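Local coordinates for protein alanine racemase (Actinobacillus succinogenes, PDB 3C3K) that is of uncertain function but has the two-lobed fold of periplasmic binding proteins, as in the sensor domains of LacI-type regulators, at residues 125-130 with 185-190; 157-162 with 179-184; 173-178 with 201-206; 110-115 with 140-145. All coordinates share one frame; numbering follows the deposited sequence.

All four contacts lie in one lobe, a parallel sheet with helices on both faces. Contact 1 is its buried core, where two strands share backbone hydrogen bonds. Contact 2 sits beside it at the sheet end, near the surface, and joins the approach to a third strand with a loop through one aromatic side chain, an arginine and a water. Contacts 3 and 4 are helix pairs on opposite faces of the sheet, their nearest atoms about 11 Å apart. Contact 3 is partly buried and rests on carbon packing with a phenylalanine face; contact 4 is buried, closer to the chain centre, and combines small residues with an arginine. Helix 168-179 ends in contact 2 and packs in contact 3.

Contact 1 (125-130 with 185-190)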
loop_
_atom_site.group_PDB
_atom_site.type_symbol
_atom_site.label_atom_id
_atom_site.label_comp_id
_atom_site.label_asym_id
_atom_site.label_seq_id
_atom_site.Cartn_x
_atom_site.Cartn_y
_atom_site.Cartn_z
ATOM N N LYS B 125 -18.457 24.198 -13.022
ATOM C CA LYS B 125 -18.921 25.325 -12.259
ATOM C C LYS B 125 -19.364 24.900 -10.849
ATOM O O LYS B 125 -19.543 25.733 -9.944
ATOM C CB LYS B 125 -20.097 25.999 -12.991
ATOM C CG LYS B 125 -19.617 27.058 -13.980
ATOM C CD LYS B 125 -20.776 27.776 -14.626
ATOM C CE LYS B 125 -20.289 28.710 -15.709
ATOM N NZ LYS B 125 -19.246 28.074 -16.596
ATOM N N ARG B 126 -19.494 23.600 -10.639
ATOM C CA ARG B 126 -19.871 23.112 -9.314
ATOM C C ARG B 126 -18.888 22.039 -8.889
ATOM O O ARG B 126 -19.144 20.825 -9.077
ATOM C CB ARG B 126 -21.302 22.572 -9.328
ATOM C CG ARG B 126 -22.342 23.675 -9.521
ATOM C CD ARG B 126 -23.823 23.213 -9.840
ATOM N NE ARG B 126 -23.992 21.990 -10.629
ATOM C CZ ARG B 126 -24.021 21.896 -11.967
ATOM N NH1 ARG B 126 -23.874 22.966 -12.742
ATOM N NH2 ARG B 126 -24.200 20.699 -12.552
ATOM N N ILE B 127 -17.759 22.483 -8.346
ATOM C CA ILE B 127 -16.658 21.606 -8.072
ATOM C C ILE B 127 -16.746 21.304 -6.578
ATOM O O ILE B 127 -16.803 22.242 -5.759
ATOM C CB ILE B 127 -15.295 22.276 -8.423
ATOM C CG1 ILE B 127 -15.229 22.630 -9.909
ATOM C CG2 ILE B 127 -14.097 21.338 -8.015
ATOM C CD1 ILE B 127 -14.280 23.718 -10.254
ATOM N N ALA B 128 -16.755 20.025 -6.231
ATOM C CA ALA B 128 -16.781 19.530 -4.837
ATOM C C ALA B 128 -15.391 19.009 -4.484
ATOM O O ALA B 128 -14.559 18.726 -5.390
ATOM C CB ALA B 128 -17.871 18.371 -4.661
ATOM N N LEU B 129 -15.127 18.927 -3.177
ATOM C CA LEU B 129 -13.884 18.410 -2.625
ATOM C C LEU B 129 -14.180 17.215 -1.707
ATOM O O LEU B 129 -15.107 17.252 -0.877
ATOM C CB LEU B 129 -13.126 19.519 -1.854
ATOM C CG LEU B 129 -11.779 19.174 -1.194
ATOM C CD1 LEU B 129 -10.667 19.160 -2.319
ATOM C CD2 LEU B 129 -11.380 20.200 -0.132
ATOM N N ILE B 130 -13.456 16.121 -1.909
ATOM C CA ILE B 130 -13.475 15.049 -0.922
ATOM C C ILE B 130 -12.147 15.227 -0.158
ATOM O O ILE B 130 -11.039 15.073 -0.751
ATOM C CB ILE B 130 -13.560 13.613 -1.560
ATOM C CG1 ILE B 130 -14.845 13.465 -2.345
ATOM C CG2 ILE B 130 -13.524 12.511 -0.427
ATOM C CD1 ILE B 130 -15.022 12.135 -3.036
ATOM N N PRO B 185 -22.697 18.031 -7.887
ATOM C CA PRO B 185 -21.537 18.611 -8.490
ATOM C C PRO B 185 -21.442 18.244 -9.960
ATOM O O PRO B 185 -22.069 17.259 -10.417
ATOM C CB PRO B 185 -20.376 17.986 -7.702
ATOM C CG PRO B 185 -20.845 16.665 -7.339
ATOM C CD PRO B 185 -22.355 16.868 -7.041
ATOM N N ASP B 186 -20.732 19.072 -10.720
ATOM C CA ASP B 186 -20.312 18.652 -12.027
ATOM C C ASP B 186 -18.820 18.286 -12.003
ATOM O O ASP B 186 -18.234 18.020 -13.058
ATOM C CB ASP B 186 -20.630 19.731 -13.113
ATOM C CG ASP B 186 -19.976 21.096 -12.833
ATOM O OD1 ASP B 186 -19.123 21.171 -11.920
ATOM O OD2 ASP B 186 -20.339 22.117 -13.499
ATOM N N ALA B 187 -18.183 18.297 -10.831
ATOM C CA ALA B 187 -16.782 17.888 -10.739
ATOM C C ALA B 187 -16.366 17.626 -9.333
ATOM O O ALA B 187 -16.906 18.266 -8.383
ATOM C CB ALA B 187 -15.853 18.900 -11.376
ATOM N N ILE B 188 -15.512 16.609 -9.181
ATOM C CA ILE B 188 -15.089 16.137 -7.866
ATOM C C ILE B 188 -13.579 16.078 -7.856
ATOM O O ILE B 188 -12.943 15.405 -8.707
ATOM C CB ILE B 188 -15.714 14.759 -7.449
ATOM C CG1 ILE B 188 -17.235 14.886 -7.184
ATOM C CG2 ILE B 188 -15.139 14.330 -6.128
ATOM C CD1 ILE B 188 -17.950 13.573 -6.950
ATOM N N PHE B 189 -13.011 16.834 -6.918
ATOM C CA PHE B 189 -11.594 16.880 -6.706
ATOM C C PHE B 189 -11.317 16.166 -5.364
ATOM O O PHE B 189 -11.785 16.634 -4.334
ATOM C CB PHE B 189 -11.171 18.354 -6.600
ATOM C CG PHE B 189 -9.709 18.573 -6.248
ATOM C CD1 PHE B 189 -8.730 17.621 -6.605
ATOM C CD2 PHE B 189 -9.300 19.782 -5.643
ATOM C CE1 PHE B 189 -7.421 17.835 -6.285
ATOM C CE2 PHE B 189 -7.964 20.014 -5.327
ATOM C CZ PHE B 189 -7.018 19.047 -5.661
ATOM N N ALA B 190 -10.616 15.016 -5.416
ATOM C CA ALA B 190 -10.205 14.318 -4.192
ATOM C C ALA B 190 -8.737 14.476 -3.890
ATOM O O ALA B 190 -7.881 14.506 -4.801
ATOM C CB ALA B 190 -10.609 12.857 -4.226
#
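Asp186, just ahead of strand 187-190, holds the backbone of Lys125 and Arg126. Its CB lies 3.7 Å from Arg126 NH2. With chi1 at 58°, CG sits between the backbone N and the carbonyl carbon, which brings the carboxylate up to two successive amides. OD1 accepts from Arg126 N at 2.8 Å, the donor standing 34° out of the carboxylate plane; OD2 receives Lys125 N, also at 2.8 Å, on its syn lone pair. OD2 also lies over one face of the Arg126 guanidinium, a long salt bridge of charges alone (3.7 Å to NH1), while Arg126 NE bonds Lys184 O. Beyond this grip the strands run parallel: Ala128 N reaches Ala187 O at 2.8 Å, Phe189 N reaches Ala128 O at 2.9 Å, and Ile130 N follows to Phe189 O. Leu129 lies alongside Phe189, its CD1 3.6 Å from CD2 of the ring. Ile127, Leu129 and Phe189 face helices 108-121 and 137-152, whereas Ala128, Ile130 and Ile188 meet helix 168-179; strands 159-162 and 215-217 flank the pair in the sheet.

Contact 2 (157-162 with 179-184); sequences YSRISY and LKSAVK
Tyr157 lays its ring beside Val183, CD1 standing 3.9 Å from CG1, and this is the close-packed part of the contact. The two side chains run alongside each other, pointing opposite ways. CG of Tyr157 is anti to the backbone N (chi1 178°), which sends the ring toward the loop, where Val183 O meets its edge in plane, 3.7 Å from CE1. Arg126 packs on the same side chain, and Pro185 on its hydroxyl end. A water in the ring plane joins the two segments: it accepts from Tyr157 OH at 2.6 Å and takes a weak bond from Arg159 NE. The same water donates to Val183 O at 2.7 Å. Val183 O also receives Ser181 OG at 3.0 Å, the hydroxyl lying above the carbonyl plane, so one backbone oxygen serves a water and a side chain. The outer side is looser. Here the bent Arg159 chain places its guanidinium with one face over Tyr157 CE1, and NH1 comes 3.3 Å from Ser181 OG near the surface. Past helix 168-179 the chain makes an inverse gamma turn at Lys180, then returns to the sheet as strand 187-190; strand, helix and strand form the beta-alpha-beta crossover of a Rossmann-like lobe.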
loop_
_atom_site.group_PDB
_atom_site.type_symbol
_atom_site.label_atom_id
_atom_site.label_comp_id
_atom_site.label_asym_id
_atom_site.label_seq_id
_atom_site.Cartn_x
_atom_site.Cartn_y
_atom_site.Cartn_z
ATOM N N TYR B 157 -21.168 27.608 -5.928
ATOM C CA TYR B 157 -21.169 26.269 -5.327
ATOM C C TYR B 157 -19.851 25.957 -4.649
ATOM O O TYR B 157 -18.735 26.090 -5.250
ATOM C CB TYR B 157 -21.440 25.207 -6.408
ATOM C CG TYR B 157 -21.428 23.744 -5.979
ATOM C CD1 TYR B 157 -22.610 23.038 -5.809
ATOM C CD2 TYR B 157 -20.227 23.052 -5.826
ATOM C CE1 TYR B 157 -22.599 21.691 -5.444
ATOM C CE2 TYR B 157 -20.197 21.740 -5.439
ATOM C CZ TYR B 157 -21.388 21.052 -5.258
ATOM O OH TYR B 157 -21.358 19.733 -4.925
ATOM N N SER B 158 -20.015 25.467 -3.429
ATOM C CA SER B 158 -18.945 24.992 -2.620
ATOM C C SER B 158 -19.439 23.765 -1.927
ATOM O O SER B 158 -20.590 23.769 -1.380
ATOM C CB SER B 158 -18.687 25.998 -1.501
ATOM O OG SER B 158 -17.336 26.113 -1.351
ATOM N N ARG B 159 -18.608 22.711 -1.950
ATOM C CA ARG B 159 -18.819 21.643 -1.032
ATOM C C ARG B 159 -17.790 20.627 -0.726
ATOM O O ARG B 159 -17.089 20.135 -1.612
ATOM C CB ARG B 159 -20.254 21.272 -0.787
ATOM C CG ARG B 159 -20.963 20.133 -1.426
ATOM C CD ARG B 159 -22.354 20.169 -0.672
ATOM N NE ARG B 159 -23.477 20.494 -1.580
ATOM C CZ ARG B 159 -23.909 21.730 -1.884
ATOM N NH1 ARG B 159 -24.917 21.882 -2.743
ATOM N NH2 ARG B 159 -23.330 22.816 -1.368
ATOM N N ILE B 160 -17.743 20.262 0.542
ATOM C CA ILE B 160 -16.670 19.413 1.018
ATOM C C ILE B 160 -17.261 18.240 1.746
ATOM O O ILE B 160 -18.165 18.404 2.615
ATOM C CB ILE B 160 -15.776 20.196 1.985
ATOM C CG1 ILE B 160 -15.231 21.411 1.278
ATOM C CG2 ILE B 160 -14.644 19.303 2.558
ATOM C CD1 ILE B 160 -14.638 22.510 2.189
ATOM N N SER B 161 -16.761 17.055 1.419
ATOM C CA SER B 161 -17.229 15.911 2.142
ATOM C C SER B 161 -15.986 15.202 2.681
ATOM O O SER B 161 -14.977 15.155 1.990
ATOM C CB SER B 161 -17.985 15.037 1.138
ATOM O OG SER B 161 -18.288 13.790 1.687
ATOM N N TYR B 162 -16.026 14.679 3.902
ATOM C CA TYR B 162 -14.792 14.211 4.522
ATOM C C TYR B 162 -14.780 12.718 4.548
ATOM O O TYR B 162 -15.726 12.066 5.031
ATOM C CB TYR B 162 -14.562 14.792 5.941
ATOM C CG TYR B 162 -14.327 16.286 5.928
ATOM C CD1 TYR B 162 -13.053 16.787 5.749
ATOM C CD2 TYR B 162 -15.387 17.205 6.085
ATOM C CE1 TYR B 162 -12.813 18.131 5.705
ATOM C CE2 TYR B 162 -15.145 18.609 6.068
ATOM C CZ TYR B 162 -13.836 19.045 5.866
ATOM O OH TYR B 162 -13.475 20.383 5.774
ATOM N N LEU B 179 -23.749 13.673 -3.929
ATOM C CA LEU B 179 -24.797 13.503 -4.901
ATOM C C LEU B 179 -26.147 13.688 -4.246
ATOM O O LEU B 179 -27.105 13.976 -4.941
ATOM C CB LEU B 179 -24.733 12.133 -5.552
ATOM C CG LEU B 179 -23.442 11.974 -6.394
ATOM C CD1 LEU B 179 -23.312 10.568 -6.985
ATOM C CD2 LEU B 179 -23.434 13.006 -7.497
ATOM N N LYS B 180 -26.226 13.503 -2.925
ATOM C CA LYS B 180 -27.521 13.616 -2.233
ATOM C C LYS B 180 -27.745 15.059 -1.848
ATOM O O LYS B 180 -27.521 15.450 -0.700
ATOM C CB LYS B 180 -27.544 12.749 -0.971
ATOM C CG LYS B 180 -28.285 11.447 -1.120
ATOM C CD LYS B 180 -28.445 10.789 0.292
ATOM C CE LYS B 180 -29.555 9.655 0.283
ATOM N NZ LYS B 180 -29.805 9.025 1.629
ATOM N N SER B 181 -28.129 15.881 -2.805
ATOM C CA SER B 181 -28.274 17.304 -2.507
ATOM C C SER B 181 -29.018 17.947 -3.603
ATOM O O SER B 181 -29.066 17.390 -4.698
ATOM C CB SER B 181 -26.932 18.003 -2.345
ATOM O OG SER B 181 -27.078 19.350 -2.692
ATOM N N ALA B 182 -29.596 19.113 -3.284
ATOM C CA ALA B 182 -30.406 19.920 -4.223
ATOM C C ALA B 182 -29.639 20.119 -5.516
ATOM O O ALA B 182 -30.145 19.819 -6.608
ATOM C CB ALA B 182 -30.738 21.275 -3.602
ATOM N N VAL B 183 -28.430 20.633 -5.369
ATOM C CA VAL B 183 -27.506 20.856 -6.485
ATOM C C VAL B 183 -26.406 19.816 -6.403
ATOM O O VAL B 183 -25.746 19.698 -5.374
ATOM C CB VAL B 183 -26.905 22.286 -6.448
ATOM C CG1 VAL B 183 -25.963 22.513 -7.648
ATOM C CG2 VAL B 183 -28.002 23.314 -6.500
ATOM N N LYS B 184 -26.238 19.051 -7.476
ATOM C CA LYS B 184 -25.158 18.071 -7.598
ATOM C C LYS B 184 -23.848 18.649 -8.200
ATOM O O LYS B 184 -23.887 19.630 -8.962
ATOM C CB LYS B 184 -25.648 16.899 -8.433
ATOM C CG LYS B 184 -27.115 16.747 -8.296
ATOM C CD LYS B 184 -27.503 15.539 -7.532
ATOM C CE LYS B 184 -28.147 14.600 -8.530
ATOM N NZ LYS B 184 -28.616 13.381 -7.849
HETATM O O HOH W 1 -23.612 18.683 -4.020
#

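Contact 3 (173-178 with 201-206)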
loop_
_atom_site.group_PDB
_atom_site.type_symbol
_atom_site.label_atom_id
_atom_site.label_comp_id
_atom_site.label_asym_id
_atom_site.label_seq_id
_atom_site.Cartn_x
_atom_site.Cartn_y
_atom_site.Cartn_z
ATOM N N LEU B 173 -18.503 6.545 -0.474
ATOM C CA LEU B 173 -19.408 7.148 0.517
ATOM C C LEU B 173 -19.428 8.711 0.535
ATOM O O LEU B 173 -20.515 9.348 0.571
ATOM C CB LEU B 173 -19.012 6.643 1.883
ATOM C CG LEU B 173 -19.129 5.137 2.001
ATOM C CD1 LEU B 173 -18.582 4.655 3.384
ATOM C CD2 LEU B 173 -20.591 4.760 1.860
ATOM N N ALA B 174 -18.246 9.331 0.552
ATOM C CA ALA B 174 -18.128 10.744 0.319
ATOM C C ALA B 174 -18.909 11.163 -0.968
ATOM O O ALA B 174 -19.627 12.139 -0.987
ATOM C CB ALA B 174 -16.632 11.140 0.186
ATOM N N THR B 175 -18.752 10.430 -2.051
ATOM C CA THR B 175 -19.411 10.769 -3.269
ATOM C C THR B 175 -20.935 10.647 -3.183
ATOM O O THR B 175 -21.646 11.533 -3.626
ATOM C CB THR B 175 -18.828 9.965 -4.437
ATOM O OG1 THR B 175 -17.408 10.241 -4.504
ATOM C CG2 THR B 175 -19.542 10.301 -5.712
ATOM N N PHE B 176 -21.431 9.563 -2.635
ATOM C CA PHE B 176 -22.874 9.423 -2.477
ATOM C C PHE B 176 -23.410 10.608 -1.667
ATOM O O PHE B 176 -24.372 11.227 -2.050
ATOM C CB PHE B 176 -23.247 8.054 -1.871
ATOM C CG PHE B 176 -23.123 6.903 -2.873
ATOM C CD1 PHE B 176 -23.773 6.944 -4.077
ATOM C CD2 PHE B 176 -22.297 5.800 -2.615
ATOM C CE1 PHE B 176 -23.634 5.913 -4.977
ATOM C CE2 PHE B 176 -22.195 4.760 -3.510
ATOM C CZ PHE B 176 -22.825 4.809 -4.661
ATOM N N SER B 177 -22.704 11.009 -0.642
ATOM C CA SER B 177 -23.121 12.143 0.182
ATOM C C SER B 177 -23.221 13.437 -0.626
ATOM O O SER B 177 -24.150 14.212 -0.398
ATOM C CB SER B 177 -22.122 12.309 1.316
ATOM O OG SER B 177 -22.482 13.416 2.145
ATOM N N LEU B 178 -22.315 13.665 -1.598
ATOM C CA LEU B 178 -22.330 14.905 -2.430
ATOM C C LEU B 178 -23.400 14.878 -3.498
ATOM O O LEU B 178 -23.906 15.921 -3.931
ATOM C CB LEU B 178 -20.981 15.129 -3.136
ATOM C CG LEU B 178 -19.719 15.347 -2.278
ATOM C CD1 LEU B 178 -18.504 15.104 -3.144
ATOM C CD2 LEU B 178 -19.674 16.733 -1.666
ATOM N N GLN B 201 -16.061 4.947 -9.005
ATOM C CA GLN B 201 -17.011 3.861 -8.769
ATOM C C GLN B 201 -18.439 4.293 -8.400
ATOM O O GLN B 201 -19.416 3.804 -8.976
ATOM C CB GLN B 201 -16.502 2.921 -7.702
ATOM C CG GLN B 201 -17.414 1.705 -7.651
ATOM C CD GLN B 201 -16.854 0.523 -6.934
ATOM O OE1 GLN B 201 -17.417 0.072 -5.929
ATOM N NE2 GLN B 201 -15.803 -0.060 -7.502
ATOM N N ALA B 202 -18.606 5.198 -7.447
ATOM C CA ALA B 202 -19.975 5.660 -7.106
ATOM C C ALA B 202 -20.643 6.399 -8.262
ATOM O O ALA B 202 -21.864 6.286 -8.524
ATOM C CB ALA B 202 -19.901 6.602 -5.913
ATOM N N LEU B 203 -19.870 7.179 -8.960
ATOM C CA LEU B 203 -20.387 7.950 -10.089
ATOM C C LEU B 203 -20.966 7.008 -11.191
ATOM O O LEU B 203 -22.097 7.189 -11.689
ATOM C CB LEU B 203 -19.268 8.834 -10.646
ATOM C CG LEU B 203 -19.009 10.138 -9.836
ATOM C CD1 LEU B 203 -17.885 10.856 -10.458
ATOM C CD2 LEU B 203 -20.240 11.080 -9.793
ATOM N N THR B 204 -20.168 6.004 -11.555
ATOM C CA THR B 204 -20.539 4.953 -12.508
ATOM C C THR B 204 -21.757 4.149 -12.077
ATOM O O THR B 204 -22.648 3.841 -12.902
ATOM C CB THR B 204 -19.376 3.998 -12.717
ATOM O OG1 THR B 204 -18.249 4.765 -13.142
ATOM C CG2 THR B 204 -19.711 2.965 -13.743
ATOM N N GLU B 205 -21.809 3.790 -10.806
ATOM C CA GLU B 205 -22.945 3.021 -10.307
ATOM C C GLU B 205 -24.182 3.898 -10.225
ATOM O O GLU B 205 -25.294 3.415 -10.147
ATOM C CB GLU B 205 -22.630 2.437 -8.948
ATOM C CG GLU B 205 -21.622 1.317 -9.009
ATOM C CD GLU B 205 -21.226 0.841 -7.628
ATOM O OE1 GLU B 205 -21.679 1.445 -6.632
ATOM O OE2 GLU B 205 -20.472 -0.141 -7.539
ATOM N N SER B 206 -23.987 5.201 -10.232
ATOM C CA SER B 206 -25.094 6.138 -10.142
ATOM C C SER B 206 -25.538 6.494 -11.568
ATOM O O SER B 206 -26.487 7.216 -11.751
ATOM C CB SER B 206 -24.665 7.390 -9.374
ATOM O OG SER B 206 -24.631 7.172 -7.958
#
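Phe176 and Ala202 make the CH-pi contact between these helices. The Ala202 CB sits over one face of the ring, 3.8 Å from its centroid and 17° off the ring normal. The Phe176 CG is anti to its own carbonyl carbon (chi1 -75°), and the ring reaches across to the second helix like a lid. Apolar contacts continue beneath it: Thr175 CG2 lies 3.7 Å from the same Ala202 CB, which meets the methyl on one flank and the ring face at roughly a right angle to it, and Leu203 CG crosses close by at 4.2 Å from that methyl. The segments' axes approach to 9.1 Å at 50°. In the Rossmann-like lobe, helix 168-179 leads into strand 187-190 and helix 193-205 leads out of it, so the contact joins two successive crossover helices on one face of the sheet, with Thr175 also touching Ile130 and Ile188. Polar atoms line the ring's edge. Ser206 OG stands 3.4 Å from Phe176 CE1 near the ring plane, and bonds back to Ala202 O at 3.0 Å, a link along its own segment. Glu205 OE1 lies at the same rim, 4.1 Å from Phe176 CZ, and makes a salt bridge with Lys172; the Thr175 hydroxyl is engaged by Gly171 O. Gln201 NE2 bonds Gln226 O of the second subunit.

Contact 4 (110-115 with 140-145); sequences AASEYV and QHRESG
Ser112 OG faces the second helix but is held by its own: it bonds Asp108 O, with a weaker bond to Val109 O. This leaves the hydroxyl pressed against Arg142, with OG 3.6 Å from the Arg142 CA and 3.9 Å from His141 O, contacts of packing and not of bonding. Ser112 CB lies 3.9 Å from Arg142 O, and thus the short serine side chain rests on the backbone of Arg142. One turn on, Gly145 offers no side chain, which lets the helices draw together: its CA is 5.2 Å from the CA of Glu113. The Glu113 CG, anti to its own carbonyl carbon (chi1 -60°), passes 3.8 Å from Gly145 O, and beyond CG the chain runs out extended. The axes of the two segments come within 8.1 Å at a crossing angle of -36°. Phe189 of the sheet packs against helix 108-121, touching Ser112 and Val115. Arg142, extended from CG to NE, brings in a positive charge: NH2 forms a salt bridge with Asp108, which precedes segment 110-115, and bonds a glycerol, and Phe219 supplies a cation-pi partner. The glycerol probably comes from the crystallisation liquor, though such molecules often mark pockets. The chemistry implies a helix pair brought close by small residues, with the bond to Asp108 probably helping to fix the direction of the Arg142 guanidinium.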
loop_
_atom_site.group_PDB
_atom_site.type_symbol
_atom_site.label_atom_id
_atom_site.label_comp_id
_atom_site.label_asym_id
_atom_site.label_seq_id
_atom_site.Cartn_x
_atom_site.Cartn_y
_atom_site.Cartn_z
ATOM N N ALA B 110 -0.376 25.757 -4.387
ATOM C CA ALA B 110 -0.304 26.031 -5.825
ATOM C C ALA B 110 -0.935 24.898 -6.650
ATOM O O ALA B 110 -1.651 25.180 -7.618
ATOM C CB ALA B 110 1.152 26.286 -6.325
ATOM N N ALA B 111 -0.655 23.638 -6.303
ATOM C CA ALA B 111 -1.265 22.502 -7.009
ATOM C C ALA B 111 -2.782 22.515 -6.917
ATOM O O ALA B 111 -3.405 22.259 -7.918
ATOM C CB ALA B 111 -0.738 21.187 -6.485
ATOM N N SER B 112 -3.379 22.726 -5.722
ATOM C CA SER B 112 -4.819 22.679 -5.660
ATOM C C SER B 112 -5.523 23.831 -6.330
ATOM O O SER B 112 -6.565 23.621 -6.907
ATOM C CB SER B 112 -5.354 22.427 -4.252
ATOM O OG SER B 112 -4.532 23.124 -3.398
ATOM N N GLU B 113 -4.941 25.038 -6.316
ATOM C CA GLU B 113 -5.563 26.144 -7.039
ATOM C C GLU B 113 -5.503 25.882 -8.524
ATOM O O GLU B 113 -6.418 26.237 -9.215
ATOM C CB GLU B 113 -4.906 27.518 -6.704
ATOM C CG GLU B 113 -4.982 27.883 -5.251
ATOM C CD GLU B 113 -4.341 29.230 -4.959
ATOM O OE1 GLU B 113 -3.272 29.535 -5.521
ATOM O OE2 GLU B 113 -4.894 29.954 -4.127
ATOM N N TYR B 114 -4.389 25.331 -9.005
ATOM C CA TYR B 114 -4.195 24.929 -10.409
ATOM C C TYR B 114 -5.214 23.904 -10.847
ATOM O O TYR B 114 -5.692 23.979 -11.931
ATOM C CB TYR B 114 -2.826 24.271 -10.627
ATOM C CG TYR B 114 -2.476 24.122 -12.095
ATOM C CD1 TYR B 114 -2.801 22.975 -12.803
ATOM C CD2 TYR B 114 -1.813 25.150 -12.771
ATOM C CE1 TYR B 114 -2.462 22.838 -14.175
ATOM C CE2 TYR B 114 -1.466 25.043 -14.138
ATOM C CZ TYR B 114 -1.821 23.894 -14.834
ATOM O OH TYR B 114 -1.452 23.808 -16.156
ATOM N N VAL B 115 -5.484 22.918 -10.009
ATOM C CA VAL B 115 -6.611 21.951 -10.211
ATOM C C VAL B 115 -7.935 22.640 -10.452
ATOM O O VAL B 115 -8.583 22.404 -11.461
ATOM C CB VAL B 115 -6.693 20.941 -9.083
ATOM C CG1 VAL B 115 -8.030 20.135 -9.193
ATOM C CG2 VAL B 115 -5.406 20.009 -9.125
ATOM N N GLN B 140 -5.226 20.704 4.976
ATOM C CA GLN B 140 -5.747 22.067 5.227
ATOM C C GLN B 140 -5.479 22.988 4.002
ATOM O O GLN B 140 -6.355 23.737 3.557
ATOM C CB GLN B 140 -5.069 22.631 6.454
ATOM C CG GLN B 140 -5.469 21.920 7.830
ATOM C CD GLN B 140 -4.554 22.395 8.929
ATOM O OE1 GLN B 140 -4.225 23.542 8.957
ATOM N NE2 GLN B 140 -4.091 21.506 9.775
ATOM N N HIS B 141 -4.281 22.894 3.448
ATOM C CA HIS B 141 -3.864 23.748 2.341
ATOM C C HIS B 141 -4.658 23.403 1.084
ATOM O O HIS B 141 -4.976 24.294 0.258
ATOM C CB HIS B 141 -2.390 23.483 2.002
ATOM C CG HIS B 141 -1.429 24.189 2.902
ATOM N ND1 HIS B 141 -1.819 25.174 3.788
ATOM C CD2 HIS B 141 -0.099 24.049 3.060
ATOM C CE1 HIS B 141 -0.765 25.624 4.438
ATOM N NE2 HIS B 141 0.298 24.975 3.996
ATOM N N ARG B 142 -4.928 22.109 0.884
ATOM C CA ARG B 142 -5.679 21.714 -0.315
ATOM C C ARG B 142 -7.087 22.226 -0.163
ATOM O O ARG B 142 -7.651 22.709 -1.106
ATOM C CB ARG B 142 -5.640 20.186 -0.579
ATOM C CG ARG B 142 -4.207 19.646 -1.100
ATOM C CD ARG B 142 -4.112 18.072 -1.030
ATOM N NE ARG B 142 -2.696 17.717 -1.011
ATOM C CZ ARG B 142 -2.189 16.528 -0.764
ATOM N NH1 ARG B 142 -2.987 15.464 -0.622
ATOM N NH2 ARG B 142 -0.862 16.401 -0.739
ATOM N N GLU B 143 -7.649 22.149 1.041
ATOM C CA GLU B 143 -8.988 22.702 1.286
ATOM C C GLU B 143 -9.066 24.231 1.090
ATOM O O GLU B 143 -10.015 24.682 0.495
ATOM C CB GLU B 143 -9.522 22.253 2.665
ATOM C CG GLU B 143 -10.926 22.734 2.986
ATOM C CD GLU B 143 -11.568 22.116 4.234
ATOM O OE1 GLU B 143 -11.621 20.886 4.390
ATOM O OE2 GLU B 143 -12.105 22.876 5.069
ATOM N N SER B 144 -8.051 25.007 1.548
ATOM C CA SER B 144 -8.078 26.483 1.468
ATOM C C SER B 144 -7.925 26.829 0.043
ATOM O O SER B 144 -8.606 27.688 -0.438
ATOM C CB SER B 144 -6.824 27.182 2.079
ATOM O OG SER B 144 -6.537 26.815 3.367
ATOM N N GLY B 145 -6.920 26.224 -0.592
ATOM C CA GLY B 145 -6.619 26.449 -1.988
ATOM C C GLY B 145 -7.917 26.263 -2.788
ATOM O O GLY B 145 -8.267 27.136 -3.573
#